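Local coordinates for protein probable 2-oxoglutarate-dependent dioxygenase At5g05600 (Arabidopsis thaliana, PDB 6LSV) that oxidises the plant stress hormone jasmonate to 12-hydroxyjasmonate, using iron, molecular oxygen and 2-oxoglutarate, which leaves as succinate and carbon dioxide, at residues Cys206-Tyr212 with Glu293-Phe299; Gln241-Leu245 with Asn289-Arg294. All blocks are in the same frame, centred on the assembly; numbering follows the deposited sequence.

Interaction 1 (Cys206-Tyr212 with Glu293-Phe299); sequences CLRVNYY and ERVSLAF. With AKG (2-oxoglutaric acid), chain C; JAA ({(1R,2R)-3-oxo-2-[(2Z)-pent-2-en-1-yl]cyclopentyl}acetic acid), chain D.
Tyr-212 and Arg-294 face each other as a hydrogen-bonded antiparallel pair, and their side chains converge on the distal carboxylate of 2-oxoglutarate. Arg-294 grips it with two N-H groups, NH1 to AKG O4 at 2.9 Å and NH2 to AKG O3 at 2.8 Å, with carboxylate carbon C5 in the guanidinium plane. The Tyr-212 hydroxyl adds a weak bond to O4, and its ring lies 35° from the guanidinium plane. Ser-296 OG reaches the same carboxylate, giving the Arg/Ser grip familiar in plant 2-oxoglutarate dioxygenases. At the other end of the cosubstrate, Asn-210 ND2 donates to AKG O2 at 2.8 Å.

The second shell begins at the Asn-210 amide, whose OD1 accepts a hydrogen bond from Arg-208 NE. Extended from CG to NE, with CG anti to the backbone N (chi1 157°), Arg-208 presents NH1 to the jasmonate ketone O01 at 3.0 Å. Thus one strand serves both substrates. Beneath lies a regular ladder; Arg-208 N to Ala-298 O (2.9 Å) is almost straight. The opposite face carries Val-209 and Leu-297 side by side, CG1 to CD1 4.0 Å. Tyr-211 OH donates to Glu-293 OE1 at 2.7 Å, from above the carboxylate plane; Arg-98 and His-102 also hold that carboxylate.

Both strands belong to the major sheet of the double-stranded beta-helix core, between strands 233-237 and 137-144, with helices 87-102 and 161-186 packed on the Val-209 and Leu-297 face.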
loop_
_atom_site.group_PDB
_atom_site.type_symbol
_atom_site.label_atom_id
_atom_site.label_comp_id
_atom_site.label_asym_id
_atom_site.label_seq_id
_atom_site.Cartn_x
_atom_site.Cartn_y
_atom_site.Cartn_z
ATOM N N CYS A 206 -2.844 -9.223 2.219
ATOM C CA CYS A 206 -3.512 -8.995 0.951
ATOM C C CYS A 206 -2.560 -8.280 0.002
ATOM O O CYS A 206 -1.483 -7.812 0.384
ATOM C CB CYS A 206 -4.828 -8.220 1.131
ATOM S SG CYS A 206 -4.791 -6.904 2.355
ATOM N N LEU A 207 -2.970 -8.224 -1.259
ATOM C CA LEU A 207 -2.145 -7.713 -2.338
ATOM C C LEU A 207 -2.989 -6.788 -3.197
ATOM O O LEU A 207 -4.108 -7.142 -3.582
ATOM C CB LEU A 207 -1.579 -8.861 -3.181
ATOM C CG LEU A 207 -0.722 -8.449 -4.377
ATOM C CD1 LEU A 207 0.577 -7.816 -3.901
ATOM C CD2 LEU A 207 -0.450 -9.639 -5.294
ATOM N N ARG A 208 -2.465 -5.600 -3.473
ATOM C CA ARG A 208 -3.078 -4.679 -4.418
ATOM C C ARG A 208 -2.018 -4.260 -5.422
ATOM O O ARG A 208 -0.968 -3.737 -5.036
ATOM C CB ARG A 208 -3.673 -3.448 -3.726
ATOM C CG ARG A 208 -3.800 -2.263 -4.673
ATOM C CD ARG A 208 -4.852 -1.265 -4.248
ATOM N NE ARG A 208 -4.774 -0.052 -5.060
ATOM C CZ ARG A 208 -5.768 0.817 -5.210
ATOM N NH1 ARG A 208 -6.928 0.610 -4.601
ATOM N NH2 ARG A 208 -5.603 1.892 -5.969
ATOM N N VAL A 209 -2.291 -4.500 -6.701
ATOM C CA VAL A 209 -1.393 -4.134 -7.790
ATOM C C VAL A 209 -2.002 -2.945 -8.515
ATOM O O VAL A 209 -3.187 -2.969 -8.864
ATOM C CB VAL A 209 -1.162 -5.311 -8.752
ATOM C CG1 VAL A 209 -0.086 -4.960 -9.764
ATOM C CG2 VAL A 209 -0.788 -6.565 -7.971
ATOM N N ASN A 210 -1.197 -1.912 -8.739
ATOM C CA ASN A 210 -1.669 -0.642 -9.275
ATOM C C ASN A 210 -1.129 -0.430 -10.683
ATOM O O ASN A 210 0.068 -0.613 -10.931
ATOM C CB ASN A 210 -1.249 0.518 -8.371
ATOM C CG ASN A 210 -1.792 0.388 -6.965
ATOM O OD1 ASN A 210 -2.991 0.189 -6.766
ATOM N ND2 ASN A 210 -0.910 0.496 -5.977
ATOM N N TYR A 211 -2.013 -0.035 -11.595
ATOM C CA TYR A 211 -1.660 0.232 -12.984
ATOM C C TYR A 211 -1.920 1.702 -13.269
ATOM O O TYR A 211 -3.059 2.165 -13.148
ATOM C CB TYR A 211 -2.465 -0.654 -13.937
ATOM C CG TYR A 211 -2.088 -0.483 -15.392
ATOM C CD1 TYR A 211 -0.757 -0.380 -15.776
ATOM C CD2 TYR A 211 -3.063 -0.420 -16.383
ATOM C CE1 TYR A 211 -0.405 -0.222 -17.102
ATOM C CE2 TYR A 211 -2.718 -0.262 -17.715
ATOM C CZ TYR A 211 -1.387 -0.165 -18.067
ATOM O OH TYR A 211 -1.030 -0.008 -19.386
ATOM N N TYR A 212 -0.868 2.430 -13.646
ATOM C CA TYR A 212 -0.952 3.858 -13.946
ATOM C C TYR A 212 -0.688 4.072 -15.430
ATOM O O TYR A 212 0.470 4.233 -15.842
ATOM C CB TYR A 212 0.046 4.649 -13.096
ATOM C CG TYR A 212 -0.008 4.305 -11.625
ATOM C CD1 TYR A 212 -0.947 4.895 -10.788
ATOM C CD2 TYR A 212 0.872 3.379 -11.075
ATOM C CE1 TYR A 212 -1.008 4.579 -9.444
ATOM C CE2 TYR A 212 0.819 3.057 -9.732
ATOM C CZ TYR A 212 -0.122 3.660 -8.922
ATOM O OH TYR A 212 -0.180 3.345 -7.584
ATOM N N GLU A 293 3.859 4.335 -18.691
ATOM C CA GLU A 293 2.990 3.793 -17.666
ATOM C C GLU A 293 3.822 3.407 -16.450
ATOM O O GLU A 293 5.041 3.589 -16.417
ATOM C CB GLU A 293 2.226 2.590 -18.222
ATOM C CG GLU A 293 3.119 1.655 -19.033
ATOM C CD GLU A 293 2.543 0.260 -19.172
ATOM O OE1 GLU A 293 1.572 0.095 -19.941
ATOM O OE2 GLU A 293 3.064 -0.671 -18.519
ATOM N N ARG A 294 3.150 2.859 -15.441
ATOM C CA ARG A 294 3.804 2.339 -14.252
ATOM C C ARG A 294 3.033 1.124 -13.768
ATOM O O ARG A 294 1.828 1.002 -14.001
ATOM C CB ARG A 294 3.887 3.386 -13.125
ATOM C CG ARG A 294 4.996 4.419 -13.291
ATOM C CD ARG A 294 5.149 5.322 -12.061
ATOM N NE ARG A 294 5.920 4.703 -10.983
ATOM C CZ ARG A 294 5.396 4.226 -9.857
ATOM N NH1 ARG A 294 4.087 4.295 -9.643
ATOM N NH2 ARG A 294 6.183 3.678 -8.939
ATOM N N VAL A 295 3.742 0.221 -13.095
ATOM C CA VAL A 295 3.132 -0.927 -12.436
ATOM C C VAL A 295 3.815 -1.094 -11.088
ATOM O O VAL A 295 5.039 -1.263 -11.027
ATOM C CB VAL A 295 3.257 -2.219 -13.263
ATOM C CG1 VAL A 295 3.069 -3.435 -12.369
ATOM C CG2 VAL A 295 2.244 -2.226 -14.399
ATOM N N SER A 296 3.037 -1.045 -10.010
ATOM C CA SER A 296 3.572 -1.194 -8.667
ATOM C C SER A 296 2.754 -2.213 -7.892
ATOM O O SER A 296 1.546 -2.356 -8.101
ATOM C CB SER A 296 3.600 0.142 -7.921
ATOM O OG SER A 296 4.107 1.169 -8.756
ATOM N N LEU A 297 3.429 -2.918 -6.990
ATOM C CA LEU A 297 2.839 -4.008 -6.224
ATOM C C LEU A 297 2.866 -3.640 -4.748
ATOM O O LEU A 297 3.939 -3.406 -4.181
ATOM C CB LEU A 297 3.587 -5.320 -6.470
ATOM C CG LEU A 297 3.315 -6.095 -7.767
ATOM C CD1 LEU A 297 3.832 -5.366 -9.000
ATOM C CD2 LEU A 297 3.924 -7.483 -7.682
ATOM N N ALA A 298 1.689 -3.593 -4.130
ATOM C CA ALA A 298 1.540 -3.223 -2.728
ATOM C C ALA A 298 1.091 -4.451 -1.947
ATOM O O ALA A 298 -0.053 -4.897 -2.080
ATOM C CB ALA A 298 0.545 -2.076 -2.568
ATOM N N PHE A 299 1.993 -4.990 -1.136
ATOM C CA PHE A 299 1.691 -6.100 -0.244
ATOM C C PHE A 299 1.372 -5.543 1.137
ATOM O O PHE A 299 2.159 -4.773 1.698
ATOM C CB PHE A 299 2.874 -7.069 -0.188
ATOM C CG PHE A 299 2.722 -8.176 0.817
ATOM C CD1 PHE A 299 3.223 -8.038 2.102
ATOM C CD2 PHE A 299 2.102 -9.365 0.467
ATOM C CE1 PHE A 299 3.092 -9.057 3.026
ATOM C CE2 PHE A 299 1.967 -10.387 1.386
ATOM C CZ PHE A 299 2.462 -10.231 2.668
HETATM C C1 AKG C . -0.063 1.856 -2.843
HETATM O O1 AKG C . 0.244 1.507 -1.676
HETATM O O2 AKG C . -1.107 1.386 -3.373
HETATM C C2 AKG C . 0.822 2.864 -3.587
HETATM O O5 AKG C . 0.950 3.951 -3.133
HETATM C C3 AKG C . 1.545 2.508 -4.894
HETATM C C4 AKG C . 2.912 3.197 -4.915
HETATM C C5 AKG C . 3.480 3.249 -6.335
HETATM O O3 AKG C . 4.724 3.253 -6.533
HETATM O O4 AKG C . 2.693 3.292 -7.313
HETATM O O01 JAA D . -7.672 -1.294 -2.446
HETATM O O02 JAA D . -7.509 -3.647 3.464
HETATM O O03 JAA D . -9.533 -2.856 3.513
HETATM C C04 JAA D . -7.859 -2.126 0.824
HETATM C C05 JAA D . -7.557 -0.941 -0.248
HETATM C C06 JAA D . -9.239 -2.680 0.381
HETATM C C07 JAA D . -9.447 -2.216 -0.904
HETATM C C08 JAA D . -8.084 -1.413 -1.341
HETATM C C09 JAA D . -5.995 -0.699 -0.432
HETATM C C10 JAA D . -7.927 -1.639 2.164
HETATM C C11 JAA D . -5.494 0.314 0.599
HETATM C C12 JAA D . -8.346 -2.778 3.099
HETATM C C13 JAA D . -4.741 1.341 0.256
HETATM C C14 JAA D . -4.334 1.576 -1.196
HETATM C C15 JAA D . -4.685 3.008 -1.600
#

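Interaction 2 (Gln241-Leu245 with Asn289-Arg294); sequences QVFGL and NSDKER. With AKG (2-oxoglutaric acid), chain C.
Val-242 and Arg-294 run alongside each other with their ends pointing opposite ways, the valine CB resting 3.5 Å from the arginine CG. Beyond this apolar overlap the arginine chain bends at its third torsion (chi3 81°), which turns NE toward the backbone of 241-245. NE then donates to Val-242 O at 2.8 Å with an N-H...O angle of 161°. The acceptor lies in the guanidinium plane, whereas the donor approaches from above the carbonyl plane, 47° out of it. One face of the guanidinium is covered by backbone: Leu-245 N sits 4.0 Å above its centre and Gly-244 CA lies nearer the rim. The flat group is thus held at NE and covered on this face, which probably limits its rotation and helps keep NH1 and NH2 directed at 2-oxoglutarate.

The loop after strand 233-237 and the loop after strand 284-286 meet here within the double-stranded beta-helix domain, and the 2-oxoglutarate-binding arginine is held by the loop leading into strand 245-248. Leu-245 also lines the pocket, its CD1 3.6 Å from AKG C4.

Toward the outside, both methyls of Val-242 lie against Glu-293 O, CG2 the nearer at 3.3 Å. CG2 also meets CG of Lys-292, whose side chain crosses the valine at about a right angle, while CG1 lies 4.0 Å from the amide nitrogen ND2 of Asn-289. Asp-239 receives the backbone N-H of Val-242.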
loop_
_atom_site.group_PDB
_atom_site.type_symbol
_atom_site.label_atom_id
_atom_site.label_comp_id
_atom_site.label_asym_id
_atom_site.label_seq_id
_atom_site.Cartn_x
_atom_site.Cartn_y
_atom_site.Cartn_z
ATOM N N GLN A 241 11.301 1.134 -13.421
ATOM C CA GLN A 241 11.804 1.937 -14.531
ATOM C C GLN A 241 11.291 3.371 -14.497
ATOM O O GLN A 241 11.966 4.281 -14.986
ATOM C CB GLN A 241 11.422 1.295 -15.869
ATOM C CG GLN A 241 12.127 -0.021 -16.172
ATOM C CD GLN A 241 13.614 0.152 -16.442
ATOM O OE1 GLN A 241 14.449 -0.106 -15.573
ATOM N NE2 GLN A 241 13.950 0.592 -17.651
ATOM N N VAL A 242 10.102 3.594 -13.944
ATOM C CA VAL A 242 9.406 4.869 -14.087
ATOM C C VAL A 242 9.136 5.455 -12.710
ATOM O O VAL A 242 8.571 4.781 -11.840
ATOM C CB VAL A 242 8.093 4.708 -14.873
ATOM C CG1 VAL A 242 7.626 6.054 -15.406
ATOM C CG2 VAL A 242 8.265 3.707 -16.002
ATOM N N PHE A 243 9.526 6.711 -12.518
ATOM C CA PHE A 243 9.275 7.383 -11.253
ATOM C C PHE A 243 7.808 7.792 -11.162
ATOM O O PHE A 243 7.135 7.997 -12.175
ATOM C CB PHE A 243 10.179 8.613 -11.103
ATOM C CG PHE A 243 11.655 8.326 -11.295
ATOM C CD1 PHE A 243 12.196 7.091 -10.965
ATOM C CD2 PHE A 243 12.498 9.302 -11.810
ATOM C CE1 PHE A 243 13.548 6.839 -11.146
ATOM C CE2 PHE A 243 13.850 9.054 -11.990
ATOM C CZ PHE A 243 14.373 7.822 -11.660
ATOM N N GLY A 244 7.310 7.895 -9.933
ATOM C CA GLY A 244 5.934 8.302 -9.725
ATOM C C GLY A 244 5.522 8.309 -8.268
ATOM O O GLY A 244 4.652 9.084 -7.865
ATOM N N LEU A 245 6.140 7.445 -7.468
ATOM C CA LEU A 245 5.821 7.387 -6.049
ATOM C C LEU A 245 6.397 8.602 -5.332
ATOM O O LEU A 245 7.569 8.948 -5.513
ATOM C CB LEU A 245 6.363 6.099 -5.437
ATOM C CG LEU A 245 6.335 6.038 -3.913
ATOM C CD1 LEU A 245 4.917 5.804 -3.422
ATOM C CD2 LEU A 245 7.264 4.952 -3.419
ATOM N N ASN A 289 2.449 10.366 -15.813
ATOM C CA ASN A 289 2.958 11.203 -16.891
ATOM C C ASN A 289 2.369 10.748 -18.218
ATOM O O ASN A 289 1.693 9.719 -18.312
ATOM C CB ASN A 289 4.493 11.219 -16.942
ATOM C CG ASN A 289 5.102 9.840 -16.867
ATOM O OD1 ASN A 289 4.576 8.879 -17.423
ATOM N ND2 ASN A 289 6.235 9.738 -16.180
ATOM N N SER A 290 2.643 11.542 -19.253
ATOM C CA SER A 290 1.998 11.385 -20.548
ATOM C C SER A 290 2.657 10.341 -21.431
ATOM O O SER A 290 2.046 9.919 -22.420
ATOM C CB SER A 290 1.996 12.724 -21.288
ATOM O OG SER A 290 3.320 13.204 -21.458
ATOM N N ASP A 291 3.878 9.916 -21.110
ATOM C CA ASP A 291 4.700 9.183 -22.060
ATOM C C ASP A 291 4.950 7.729 -21.698
ATOM O O ASP A 291 5.287 6.944 -22.591
ATOM C CB ASP A 291 6.048 9.895 -22.240
ATOM C CG ASP A 291 5.873 11.375 -22.536
ATOM O OD1 ASP A 291 5.046 11.689 -23.420
ATOM O OD2 ASP A 291 6.541 12.217 -21.893
ATOM N N LYS A 292 4.815 7.349 -20.430
ATOM C CA LYS A 292 4.988 5.954 -20.061
ATOM C C LYS A 292 4.064 5.627 -18.893
ATOM O O LYS A 292 3.527 6.510 -18.219
ATOM C CB LYS A 292 6.461 5.636 -19.748
ATOM C CG LYS A 292 6.806 4.134 -19.768
ATOM C CD LYS A 292 6.018 3.345 -20.834
ATOM C CE LYS A 292 6.433 1.881 -20.843
ATOM N NZ LYS A 292 6.790 1.405 -19.470
ATOM N N GLU A 293 3.859 4.335 -18.691
ATOM C CA GLU A 293 2.990 3.793 -17.666
ATOM C C GLU A 293 3.822 3.407 -16.450
ATOM O O GLU A 293 5.041 3.589 -16.417
ATOM C CB GLU A 293 2.226 2.590 -18.222
ATOM C CG GLU A 293 3.119 1.655 -19.033
ATOM C CD GLU A 293 2.543 0.260 -19.172
ATOM O OE1 GLU A 293 1.572 0.095 -19.941
ATOM O OE2 GLU A 293 3.064 -0.671 -18.519
ATOM N N ARG A 294 3.150 2.859 -15.441
ATOM C CA ARG A 294 3.804 2.339 -14.252
ATOM C C ARG A 294 3.033 1.124 -13.768
ATOM O O ARG A 294 1.828 1.002 -14.001
ATOM C CB ARG A 294 3.887 3.386 -13.125
ATOM C CG ARG A 294 4.996 4.419 -13.291
ATOM C CD ARG A 294 5.149 5.322 -12.061
ATOM N NE ARG A 294 5.920 4.703 -10.983
ATOM C CZ ARG A 294 5.396 4.226 -9.857
ATOM N NH1 ARG A 294 4.087 4.295 -9.643
ATOM N NH2 ARG A 294 6.183 3.678 -8.939
HETATM C C1 AKG C . -0.063 1.856 -2.843
HETATM O O1 AKG C . 0.244 1.507 -1.676
HETATM O O2 AKG C . -1.107 1.386 -3.373
HETATM C C2 AKG C . 0.822 2.864 -3.587
HETATM O O5 AKG C . 0.950 3.951 -3.133
HETATM C C3 AKG C . 1.545 2.508 -4.894
HETATM C C4 AKG C . 2.912 3.197 -4.915
HETATM C C5 AKG C . 3.480 3.249 -6.335
HETATM O O3 AKG C . 4.724 3.253 -6.533
HETATM O O4 AKG C . 2.693 3.292 -7.313
#

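In the fold
After the N-terminal helices and strands the chain enters strand 204-212, which supplies 206-212, and then passes through strands 224-225 and 233-237 to the loop at 241-245. It continues through strands 245-248, 253-255 and 263-267, helix 269-274 and strand 284-286 before the turn at 289-294 brings it back. There interaction 2 closes a loop of 43 intervening residues, nested inside the 80-residue loop that interaction 1 closes as strand 294-302 pairs with 204-212. The two share Glu-293 and Arg-294. Interaction 1 joins neighbouring strands of the large sheet; interaction 2 ties the start of strand 294-302 to the loop entering the three-stranded sheet, and 2-oxoglutarate touches both.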